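Local atomic coordinates of RNA-dependent RNA Polymerase (Bombyx mori cytoplasmic polyhedrosis virus, PDB entry 6TZ0), a protein that catalyses RNA-templated RNA synthesis inside the viral particle, transcribing the double-stranded genome into plus strands and copying these into minus strands. Residues L753-A756 with M757-L760; D893-L896 with L897-G901; F1181-L1184 with H1185-S1189. All coordinates share one frame; numbering follows the deposited sequence.

Contact 1. Residues L753-A756 with M757-L760; sequences LNLA and MMEL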
ATOM      1  N   LEU A 753     -15.979 -23.247  -2.765  1.00 64.07           N
ATOM      2  CA  LEU A 753     -15.153 -24.456  -2.894  1.00 64.07           C
ATOM      3  C   LEU A 753     -14.812 -24.807  -4.348  1.00 64.07           C
ATOM      4  O   LEU A 753     -13.965 -25.668  -4.604  1.00 64.07           O
ATOM      5  CB  LEU A 753     -15.823 -25.628  -2.150  1.00 64.07           C
ATOM      6  CG  LEU A 753     -15.201 -27.000  -1.896  1.00 64.07           C
ATOM      7  CD1 LEU A 753     -15.630 -27.500  -0.548  1.00 64.07           C
ATOM      8  CD2 LEU A 753     -15.682 -27.974  -2.939  1.00 64.07           C
ATOM      9  N   ASN A 754     -15.426 -24.115  -5.306  1.00 60.82           N
ATOM     10  CA  ASN A 754     -14.841 -23.993  -6.635  1.00 60.82           C
ATOM     11  C   ASN A 754     -13.725 -22.956  -6.613  1.00 60.82           C
ATOM     12  O   ASN A 754     -12.670 -23.143  -7.234  1.00 60.82           O
ATOM     13  CB  ASN A 754     -15.930 -23.603  -7.634  1.00 60.82           C
ATOM     14  CG  ASN A 754     -15.479 -23.693  -9.075  1.00 60.82           C
ATOM     15  OD1 ASN A 754     -14.374 -24.138  -9.379  1.00 60.82           O
ATOM     16  ND2 ASN A 754     -16.337 -23.242  -9.979  1.00 60.82           N
ATOM     17  N   LEU A 755     -13.945 -21.862  -5.879  1.00 58.66           N
ATOM     18  CA  LEU A 755     -12.916 -20.872  -5.600  1.00 58.66           C
ATOM     19  C   LEU A 755     -11.733 -21.460  -4.844  1.00 58.66           C
ATOM     20  O   LEU A 755     -10.597 -21.030  -5.068  1.00 58.66           O
ATOM     21  CB  LEU A 755     -13.512 -19.717  -4.794  1.00 58.66           C
ATOM     22  CG  LEU A 755     -14.135 -18.490  -5.471  1.00 58.66           C
ATOM     23  CD1 LEU A 755     -13.065 -17.706  -6.209  1.00 58.66           C
ATOM     24  CD2 LEU A 755     -15.281 -18.834  -6.407  1.00 58.66           C
ATOM     25  N   ALA A 756     -11.974 -22.440  -3.968  1.00 56.03           N
ATOM     26  CA  ALA A 756     -10.881 -23.095  -3.257  1.00 56.03           C
ATOM     27  C   ALA A 756     -10.004 -23.897  -4.205  1.00 56.03           C
ATOM     28  O   ALA A 756      -8.773 -23.877  -4.088  1.00 56.03           O
ATOM     29  CB  ALA A 756     -11.439 -23.999  -2.163  1.00 56.03           C
ATOM     30  N   MET A 757     -10.617 -24.601  -5.158  1.00 54.36           N
ATOM     31  CA  MET A 757      -9.829 -25.314  -6.153  1.00 54.36           C
ATOM     32  C   MET A 757      -9.116 -24.363  -7.096  1.00 54.36           C
ATOM     33  O   MET A 757      -8.012 -24.672  -7.549  1.00 54.36           O
ATOM     34  CB  MET A 757     -10.703 -26.278  -6.946  1.00 54.36           C
ATOM     35  CG  MET A 757     -11.077 -27.511  -6.181  1.00 54.36           C
ATOM     36  SD  MET A 757      -9.601 -28.393  -5.654  1.00 54.36           S
ATOM     37  CE  MET A 757      -8.980 -28.979  -7.222  1.00 54.36           C
ATOM     38  N   MET A 758      -9.712 -23.204  -7.386  1.00 53.51           N
ATOM     39  CA  MET A 758      -9.029 -22.227  -8.226  1.00 53.51           C
ATOM     40  C   MET A 758      -7.816 -21.643  -7.512  1.00 53.51           C
ATOM     41  O   MET A 758      -6.761 -21.448  -8.129  1.00 53.51           O
ATOM     42  CB  MET A 758      -9.996 -21.120  -8.644  1.00 53.51           C
ATOM     43  CG  MET A 758      -9.425 -20.183  -9.697  1.00 53.51           C
ATOM     44  SD  MET A 758     -10.532 -18.869 -10.236  1.00 53.51           S
ATOM     45  CE  MET A 758     -10.413 -17.735  -8.859  1.00 53.51           C
ATOM     46  N   GLU A 759      -7.936 -21.404  -6.205  1.00 50.45           N
ATOM     47  CA  GLU A 759      -6.803 -20.932  -5.413  1.00 50.45           C
ATOM     48  C   GLU A 759      -5.710 -21.987  -5.316  1.00 50.45           C
ATOM     49  O   GLU A 759      -4.516 -21.668  -5.420  1.00 50.45           O
ATOM     50  CB  GLU A 759      -7.288 -20.531  -4.023  1.00 50.45           C
ATOM     51  CG  GLU A 759      -6.212 -20.001  -3.106  1.00 50.45           C
ATOM     52  CD  GLU A 759      -6.757 -19.588  -1.754  1.00 50.45           C
ATOM     53  OE1 GLU A 759      -7.978 -19.729  -1.532  1.00 50.45           O
ATOM     54  OE2 GLU A 759      -5.965 -19.121  -0.911  1.00 50.45           O
ATOM     55  N   LEU A 760      -6.101 -23.251  -5.134  1.00 47.28           N
ATOM     56  CA  LEU A 760      -5.124 -24.332  -5.067  1.00 47.28           C
ATOM     57  C   LEU A 760      -4.408 -24.511  -6.400  1.00 47.28           C
ATOM     58  O   LEU A 760      -3.189 -24.703  -6.426  1.00 47.28           O
ATOM     59  CB  LEU A 760      -5.812 -25.624  -4.614  1.00 47.28           C
ATOM     60  CG  LEU A 760      -5.049 -26.892  -4.206  1.00 47.28           C
ATOM     61  CD1 LEU A 760      -4.728 -27.805  -5.375  1.00 47.28           C
ATOM     62  CD2 LEU A 760      -3.767 -26.527  -3.477  1.00 47.28           C
TER

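Contact 2. Residues D893-L896 with L897-G901; sequences DDDL and LHEYG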
ATOM      1  N   ASP A 893     -20.097 -43.082 -23.608  1.00 62.28           N
ATOM      2  CA  ASP A 893     -20.465 -44.334 -22.985  1.00 62.28           C
ATOM      3  C   ASP A 893     -20.914 -43.907 -21.615  1.00 62.28           C
ATOM      4  O   ASP A 893     -20.100 -43.803 -20.706  1.00 62.28           O
ATOM      5  CB  ASP A 893     -19.249 -45.250 -22.879  1.00 62.28           C
ATOM      6  CG  ASP A 893     -19.570 -46.571 -22.212  1.00 62.28           C
ATOM      7  OD1 ASP A 893     -20.764 -46.922 -22.129  1.00 62.28           O
ATOM      8  OD2 ASP A 893     -18.628 -47.262 -21.770  1.00 62.28           O
ATOM      9  N   ASP A 894     -22.213 -43.661 -21.448  1.00 65.58           N
ATOM     10  CA  ASP A 894     -22.645 -43.195 -20.135  1.00 65.58           C
ATOM     11  C   ASP A 894     -22.530 -44.255 -19.044  1.00 65.58           C
ATOM     12  O   ASP A 894     -22.534 -43.905 -17.860  1.00 65.58           O
ATOM     13  CB  ASP A 894     -24.084 -42.693 -20.227  1.00 65.58           C
ATOM     14  CG  ASP A 894     -24.200 -41.421 -21.033  1.00 65.58           C
ATOM     15  OD1 ASP A 894     -23.257 -40.606 -20.990  1.00 65.58           O
ATOM     16  OD2 ASP A 894     -25.220 -41.243 -21.729  1.00 65.58           O
ATOM     17  N   ASP A 895     -22.421 -45.532 -19.407  1.00 64.31           N
ATOM     18  CA  ASP A 895     -22.295 -46.585 -18.403  1.00 64.31           C
ATOM     19  C   ASP A 895     -20.927 -46.534 -17.730  1.00 64.31           C
ATOM     20  O   ASP A 895     -20.826 -46.576 -16.497  1.00 64.31           O
ATOM     21  CB  ASP A 895     -22.530 -47.947 -19.058  1.00 64.31           C
ATOM     22  CG  ASP A 895     -22.756 -49.065 -18.051  1.00 64.31           C
ATOM     23  OD1 ASP A 895     -22.782 -48.808 -16.828  1.00 64.31           O
ATOM     24  OD2 ASP A 895     -22.904 -50.222 -18.495  1.00 64.31           O
ATOM     25  N   LEU A 896     -19.863 -46.447 -18.531  1.00 61.11           N
ATOM     26  CA  LEU A 896     -18.519 -46.340 -17.978  1.00 61.11           C
ATOM     27  C   LEU A 896     -18.314 -45.005 -17.276  1.00 61.11           C
ATOM     28  O   LEU A 896     -17.594 -44.936 -16.276  1.00 61.11           O
ATOM     29  CB  LEU A 896     -17.491 -46.534 -19.089  1.00 61.11           C
ATOM     30  CG  LEU A 896     -16.024 -46.573 -18.676  1.00 61.11           C
ATOM     31  CD1 LEU A 896     -15.819 -47.716 -17.722  1.00 61.11           C
ATOM     32  CD2 LEU A 896     -15.133 -46.733 -19.888  1.00 61.11           C
ATOM     33  N   LEU A 897     -18.959 -43.948 -17.767  1.00 62.40           N
ATOM     34  CA  LEU A 897     -18.890 -42.652 -17.106  1.00 62.40           C
ATOM     35  C   LEU A 897     -19.663 -42.659 -15.792  1.00 62.40           C
ATOM     36  O   LEU A 897     -19.355 -41.878 -14.887  1.00 62.40           O
ATOM     37  CB  LEU A 897     -19.425 -41.562 -18.043  1.00 62.40           C
ATOM     38  CG  LEU A 897     -18.540 -40.833 -19.071  1.00 62.40           C
ATOM     39  CD1 LEU A 897     -17.556 -39.940 -18.390  1.00 62.40           C
ATOM     40  CD2 LEU A 897     -17.778 -41.764 -19.994  1.00 62.40           C
ATOM     41  N   HIS A 898     -20.665 -43.535 -15.673  1.00 64.86           N
ATOM     42  CA  HIS A 898     -21.395 -43.703 -14.423  1.00 64.86           C
ATOM     43  C   HIS A 898     -20.603 -44.520 -13.410  1.00 64.86           C
ATOM     44  O   HIS A 898     -20.639 -44.226 -12.211  1.00 64.86           O
ATOM     45  CB  HIS A 898     -22.745 -44.370 -14.692  1.00 64.86           C
ATOM     46  CG  HIS A 898     -23.550 -44.626 -13.456  1.00 64.86           C
ATOM     47  ND1 HIS A 898     -24.236 -43.632 -12.794  1.00 64.86           N
ATOM     48  CD2 HIS A 898     -23.761 -45.760 -12.749  1.00 64.86           C
ATOM     49  CE1 HIS A 898     -24.840 -44.142 -11.738  1.00 64.86           C
ATOM     50  NE2 HIS A 898     -24.569 -45.433 -11.688  1.00 64.86           N
ATOM     51  N   GLU A 899     -19.889 -45.548 -13.876  1.00 63.10           N
ATOM     52  CA  GLU A 899     -19.157 -46.417 -12.957  1.00 63.10           C
ATOM     53  C   GLU A 899     -17.950 -45.718 -12.341  1.00 63.10           C
ATOM     54  O   GLU A 899     -17.505 -46.103 -11.255  1.00 63.10           O
ATOM     55  CB  GLU A 899     -18.738 -47.692 -13.684  1.00 63.10           C
ATOM     56  CG  GLU A 899     -19.926 -48.574 -14.028  1.00 63.10           C
ATOM     57  CD  GLU A 899     -19.560 -49.783 -14.861  1.00 63.10           C
ATOM     58  OE1 GLU A 899     -18.401 -49.880 -15.303  1.00 63.10           O
ATOM     59  OE2 GLU A 899     -20.443 -50.639 -15.079  1.00 63.10           O
ATOM     60  N   TYR A 900     -17.407 -44.700 -13.007  1.00 58.68           N
ATOM     61  CA  TYR A 900     -16.404 -43.847 -12.386  1.00 58.68           C
ATOM     62  C   TYR A 900     -17.011 -42.693 -11.603  1.00 58.68           C
ATOM     63  O   TYR A 900     -16.295 -42.041 -10.840  1.00 58.68           O
ATOM     64  CB  TYR A 900     -15.447 -43.263 -13.425  1.00 58.68           C
ATOM     65  CG  TYR A 900     -14.416 -44.201 -13.995  1.00 58.68           C
ATOM     66  CD1 TYR A 900     -13.291 -44.544 -13.266  1.00 58.68           C
ATOM     67  CD2 TYR A 900     -14.535 -44.693 -15.285  1.00 58.68           C
ATOM     68  CE1 TYR A 900     -12.334 -45.385 -13.792  1.00 58.68           C
ATOM     69  CE2 TYR A 900     -13.582 -45.533 -15.816  1.00 58.68           C
ATOM     70  CZ  TYR A 900     -12.487 -45.872 -15.071  1.00 58.68           C
ATOM     71  OH  TYR A 900     -11.543 -46.710 -15.606  1.00 58.68           O
ATOM     72  N   GLY A 901     -18.293 -42.407 -11.787  1.00 62.24           N
ATOM     73  CA  GLY A 901     -18.930 -41.359 -11.020  1.00 62.24           C
ATOM     74  C   GLY A 901     -18.783 -39.968 -11.585  1.00 62.24           C
ATOM     75  O   GLY A 901     -18.861 -38.994 -10.832  1.00 62.24           O
TER

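Contact 3. Residues F1181-L1184 with H1185-S1189; sequences FSYL and HILRS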
ATOM      1  N   PHE A1181      -4.998 -27.674 -31.363  1.00 45.12           N
ATOM      2  CA  PHE A1181      -5.151 -29.104 -31.070  1.00 45.12           C
ATOM      3  C   PHE A1181      -3.810 -29.767 -30.793  1.00 45.12           C
ATOM      4  O   PHE A1181      -3.614 -30.394 -29.740  1.00 45.12           O
ATOM      5  CB  PHE A1181      -5.820 -29.828 -32.238  1.00 45.12           C
ATOM      6  CG  PHE A1181      -7.286 -29.570 -32.378  1.00 45.12           C
ATOM      7  CD1 PHE A1181      -7.993 -28.869 -31.419  1.00 45.12           C
ATOM      8  CD2 PHE A1181      -7.967 -30.087 -33.463  1.00 45.12           C
ATOM      9  CE1 PHE A1181      -9.341 -28.659 -31.562  1.00 45.12           C
ATOM     10  CE2 PHE A1181      -9.313 -29.889 -33.606  1.00 45.12           C
ATOM     11  CZ  PHE A1181     -10.003 -29.179 -32.648  1.00 45.12           C
ATOM     12  N   SER A1182      -2.864 -29.589 -31.713  1.00 42.41           N
ATOM     13  CA  SER A1182      -1.542 -30.186 -31.571  1.00 42.41           C
ATOM     14  C   SER A1182      -0.781 -29.614 -30.378  1.00 42.41           C
ATOM     15  O   SER A1182      -0.136 -30.362 -29.637  1.00 42.41           O
ATOM     16  CB  SER A1182      -0.764 -29.983 -32.863  1.00 42.41           C
ATOM     17  OG  SER A1182      -0.562 -28.608 -33.102  1.00 42.41           O
ATOM     18  N   TYR A1183      -0.895 -28.306 -30.143  1.00 39.99           N
ATOM     19  CA  TYR A1183      -0.151 -27.648 -29.070  1.00 39.99           C
ATOM     20  C   TYR A1183      -0.620 -28.103 -27.697  1.00 39.99           C
ATOM     21  O   TYR A1183       0.197 -28.452 -26.831  1.00 39.99           O
ATOM     22  CB  TYR A1183      -0.299 -26.136 -29.220  1.00 39.99           C
ATOM     23  CG  TYR A1183       0.348 -25.304 -28.145  1.00 39.99           C
ATOM     24  CD1 TYR A1183       1.724 -25.182 -28.072  1.00 39.99           C
ATOM     25  CD2 TYR A1183      -0.422 -24.592 -27.241  1.00 39.99           C
ATOM     26  CE1 TYR A1183       2.314 -24.410 -27.109  1.00 39.99           C
ATOM     27  CE2 TYR A1183       0.157 -23.818 -26.275  1.00 39.99           C
ATOM     28  CZ  TYR A1183       1.525 -23.730 -26.215  1.00 39.99           C
ATOM     29  OH  TYR A1183       2.113 -22.954 -25.250  1.00 39.99           O
ATOM     30  N   LEU A1184      -1.936 -28.116 -27.486  1.00 40.11           N
ATOM     31  CA  LEU A1184      -2.482 -28.552 -26.209  1.00 40.11           C
ATOM     32  C   LEU A1184      -2.274 -30.042 -25.979  1.00 40.11           C
ATOM     33  O   LEU A1184      -2.061 -30.455 -24.834  1.00 40.11           O
ATOM     34  CB  LEU A1184      -3.963 -28.191 -26.129  1.00 40.11           C
ATOM     35  CG  LEU A1184      -4.383 -26.837 -25.555  1.00 40.11           C
ATOM     36  CD1 LEU A1184      -3.895 -25.667 -26.357  1.00 40.11           C
ATOM     37  CD2 LEU A1184      -5.874 -26.811 -25.540  1.00 40.11           C
ATOM     38  N   HIS A1185      -2.298 -30.860 -27.040  1.00 41.18           N
ATOM     39  CA  HIS A1185      -2.005 -32.277 -26.846  1.00 41.18           C
ATOM     40  C   HIS A1185      -0.544 -32.514 -26.496  1.00 41.18           C
ATOM     41  O   HIS A1185      -0.234 -33.402 -25.696  1.00 41.18           O
ATOM     42  CB  HIS A1185      -2.375 -33.078 -28.087  1.00 41.18           C
ATOM     43  CG  HIS A1185      -2.118 -34.546 -27.948  1.00 41.18           C
ATOM     44  ND1 HIS A1185      -0.923 -35.127 -28.310  1.00 41.18           N
ATOM     45  CD2 HIS A1185      -2.889 -35.547 -27.464  1.00 41.18           C
ATOM     46  CE1 HIS A1185      -0.975 -36.425 -28.073  1.00 41.18           C
ATOM     47  NE2 HIS A1185      -2.157 -36.704 -27.557  1.00 41.18           N
ATOM     48  N   ILE A1186       0.368 -31.747 -27.089  1.00 41.18           N
ATOM     49  CA  ILE A1186       1.778 -31.962 -26.805  1.00 41.18           C
ATOM     50  C   ILE A1186       2.130 -31.479 -25.401  1.00 41.18           C
ATOM     51  O   ILE A1186       2.867 -32.156 -24.679  1.00 41.18           O
ATOM     52  CB  ILE A1186       2.644 -31.318 -27.901  1.00 41.18           C
ATOM     53  CG1 ILE A1186       2.497 -32.129 -29.185  1.00 41.18           C
ATOM     54  CG2 ILE A1186       4.102 -31.292 -27.517  1.00 41.18           C
ATOM     55  CD1 ILE A1186       2.985 -31.425 -30.407  1.00 41.18           C
ATOM     56  N   LEU A1187       1.565 -30.346 -24.965  1.00 40.73           N
ATOM     57  CA  LEU A1187       1.778 -29.926 -23.577  1.00 40.73           C
ATOM     58  C   LEU A1187       1.088 -30.842 -22.575  1.00 40.73           C
ATOM     59  O   LEU A1187       1.564 -30.986 -21.445  1.00 40.73           O
ATOM     60  CB  LEU A1187       1.287 -28.504 -23.346  1.00 40.73           C
ATOM     61  CG  LEU A1187       2.045 -27.297 -23.872  1.00 40.73           C
ATOM     62  CD1 LEU A1187       1.231 -26.076 -23.546  1.00 40.73           C
ATOM     63  CD2 LEU A1187       3.410 -27.207 -23.232  1.00 40.73           C
ATOM     64  N   ARG A1188      -0.028 -31.461 -22.959  1.00 44.79           N
ATOM     65  CA  ARG A1188      -0.796 -32.264 -22.015  1.00 44.79           C
ATOM     66  C   ARG A1188      -0.105 -33.589 -21.698  1.00 44.79           C
ATOM     67  O   ARG A1188      -0.316 -34.150 -20.618  1.00 44.79           O
ATOM     68  CB  ARG A1188      -2.204 -32.470 -22.590  1.00 44.79           C
ATOM     69  CG  ARG A1188      -3.225 -33.227 -21.755  1.00 44.79           C
ATOM     70  CD  ARG A1188      -3.386 -34.638 -22.261  1.00 44.79           C
ATOM     71  NE  ARG A1188      -4.448 -35.363 -21.573  1.00 44.79           N
ATOM     72  CZ  ARG A1188      -5.712 -35.388 -21.970  1.00 44.79           C
ATOM     73  NH1 ARG A1188      -6.082 -34.736 -23.060  1.00 44.79           N
ATOM     74  NH2 ARG A1188      -6.608 -36.080 -21.281  1.00 44.79           N
ATOM     75  N   SER A1189       0.741 -34.088 -22.591  1.00 41.92           N
ATOM     76  CA  SER A1189       1.268 -35.447 -22.494  1.00 41.92           C
ATOM     77  C   SER A1189       2.771 -35.483 -22.712  1.00 41.92           C
ATOM     78  O   SER A1189       3.277 -36.240 -23.539  1.00 41.92           O
ATOM     79  CB  SER A1189       0.575 -36.356 -23.493  1.00 41.92           C
ATOM     80  OG  SER A1189       0.859 -35.958 -24.816  1.00 41.92           O
TER

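Contact 1. Residues L753-A756 with M757-L760
Ala756 meets the next turn of its helix mainly through its backbone. Its carbonyl oxygen accepts the N-H of Leu760, with Leu760 N 2.9 Å from Ala756 O. The methyl CB of Ala756 packs on Ile750, in the loop that leads into the helix. Two more bonds of the same kind lie alongside. Met758 N is 3.0 Å from Asn754 O, and Glu759 N is 2.9 Å from Leu755 O.

Met757 covers the buried side. Its CB packs 3.7 Å from Asn754 O, and its CG lies 3.8 Å from Leu753 O. The side chain then folds at chi2 (-58°) and chi3 (-69°). Its end leaves the contact and packs on Leu789.

These are the i to i+4 bonds of an alpha-helix, here in the opening turns of helix 754-766. Leu753 lies at the entry to the helix. The side chain of Leu753 is about 7 Å from that of Arg791 and about 9 Å from that of Arg147. Both arginines bind ATP in another structure of this protein, so the start of the helix lies near an ATP site. No ATP is bound to this chain in the model.

Leu755 makes the side-chain contact on the exposed side. Its CD1 lies 3.7 Å from Met758 CE, and the two side chains run side by side, pointing the same way. Met758 is straight as far as SD; a turn at chi3 (77°) then swings CE next to the leucine methyl.

Glu759 sets its CB against Leu755 O, and its extended chain carries the carboxylate away from this contact. Its OE2 is gripped by two salt bridges, to Arg141 and Arg744, which probably keep the carboxylate ionised.

Contact 2. Residues D893-L896 with L897-G901
Asp895 O receives two backbone N-H groups from the next turn. Glu899 N binds it at 3.0 Å, while the bond from His898 N, at 3.2 Å, is weak. His898 N also donates to Asp894 O at 2.9 Å, approaching from above the carbonyl plane.

The carboxylates of Asp895 and Glu899 come close on the exposed side. Asp895 OD1 is 3.4 Å from Glu899 OE2, with the planes turned 67° apart. The likeness of charge should be unfavourable; weak, long ion pairs to Arg853 and Arg20 respectively may ease it.

Leu896 and Tyr900 lie side by side on the buried side. Leu896 CD1 packs 3.7 Å from Tyr900 CE2, and Leu896 O sits at the ring edge, near its plane. Tyr900 OH bonds to Glu851 O.

Asp893 is the N-cap, its OD1 accepting weakly from Asp895 N, while its OD2 forms a salt bridge with Arg853. Gly901, with positive phi, ends the helix in a Schellman motif: Gly901 N bonds to His898 O, and Phe902 N to Leu897 O.

This short helix, 894-899, leads directly into helix 902-911. Leu896 and Leu897 pack on helix 873-878, while Leu896 and Tyr900 touch Arg20 of helix 20-35.

Contact 3. Residues F1181-L1184 with H1185-S1189
Leu1187 lies one turn beyond Tyr1183 and packs on it from CB to CD1. Its CB is 3.7 Å from Tyr1183 O, the same oxygen that accepts the N-H of Leu1187. CG is also close to this carbonyl and stands above one face of the tyrosine ring, toward its rim. With CG anti to the carbonyl carbon (chi1 -74°), the branch leans back toward the earlier turn. CD1 then comes over the hydroxyl end of the ring, 3.6 Å from Tyr1183 CZ and 3.7 Å from Tyr1183 OH. This is a CH-pi contact, with CD1 4.0 Å from the ring centroid and 28° off the ring normal. The hydroxyl bonds to Ser1152 O, which should help fix the ring beneath the methyl.

The pair belongs to helix 1174-1188, the helical member of a beta-alpha-beta unit with strands 1162-1163 and 1196-1202. Ile1186 faces both strands, touching Val1162 and Leu1198. Its CG1 and CD1 run past Ser1182 O, with CG1 at 3.2 Å; the same oxygen accepts the backbone N-H of Ile1186.

His1185 stacks on Phe1024, and Phe1181, one turn earlier, stacks on Tyr1022. At the C-terminal end of the helix, Ser1189 OG donates to His1185 O at 2.9 Å, which gives that carbonyl a side-chain partner. The same OG lies 3.7 Å above the plane of the His1185 ring, toward its rim.

Arg1188 N binds Leu1184 O at 2.9 Å. Its side chain starts toward the earlier turn, bends at chi2 (-103°), and reaches away to a salt bridge with Glu861.

In the fold
Each contact lies within one continuous run of residues on or at the end of a single helix, so none closes a long loop. Along the chain they come in series, without nesting or crossing. Contact 1 comes first, at the start of helix 754-766 and near the ATP site. Its centre is about 14 Å from the centre of the chain. Contact 2 follows on the outer part of the chain, next to helix 902-911. Contact 3 comes last, in touch with strands 1162-1163 and 1196-1202 and with helix 1054-1062. Contacts 2 and 3 share the C-terminal family region. No two touch: their centres are about 25 to 26 Å apart, and contacts 2 and 3 have nearest atoms about 12 Å apart.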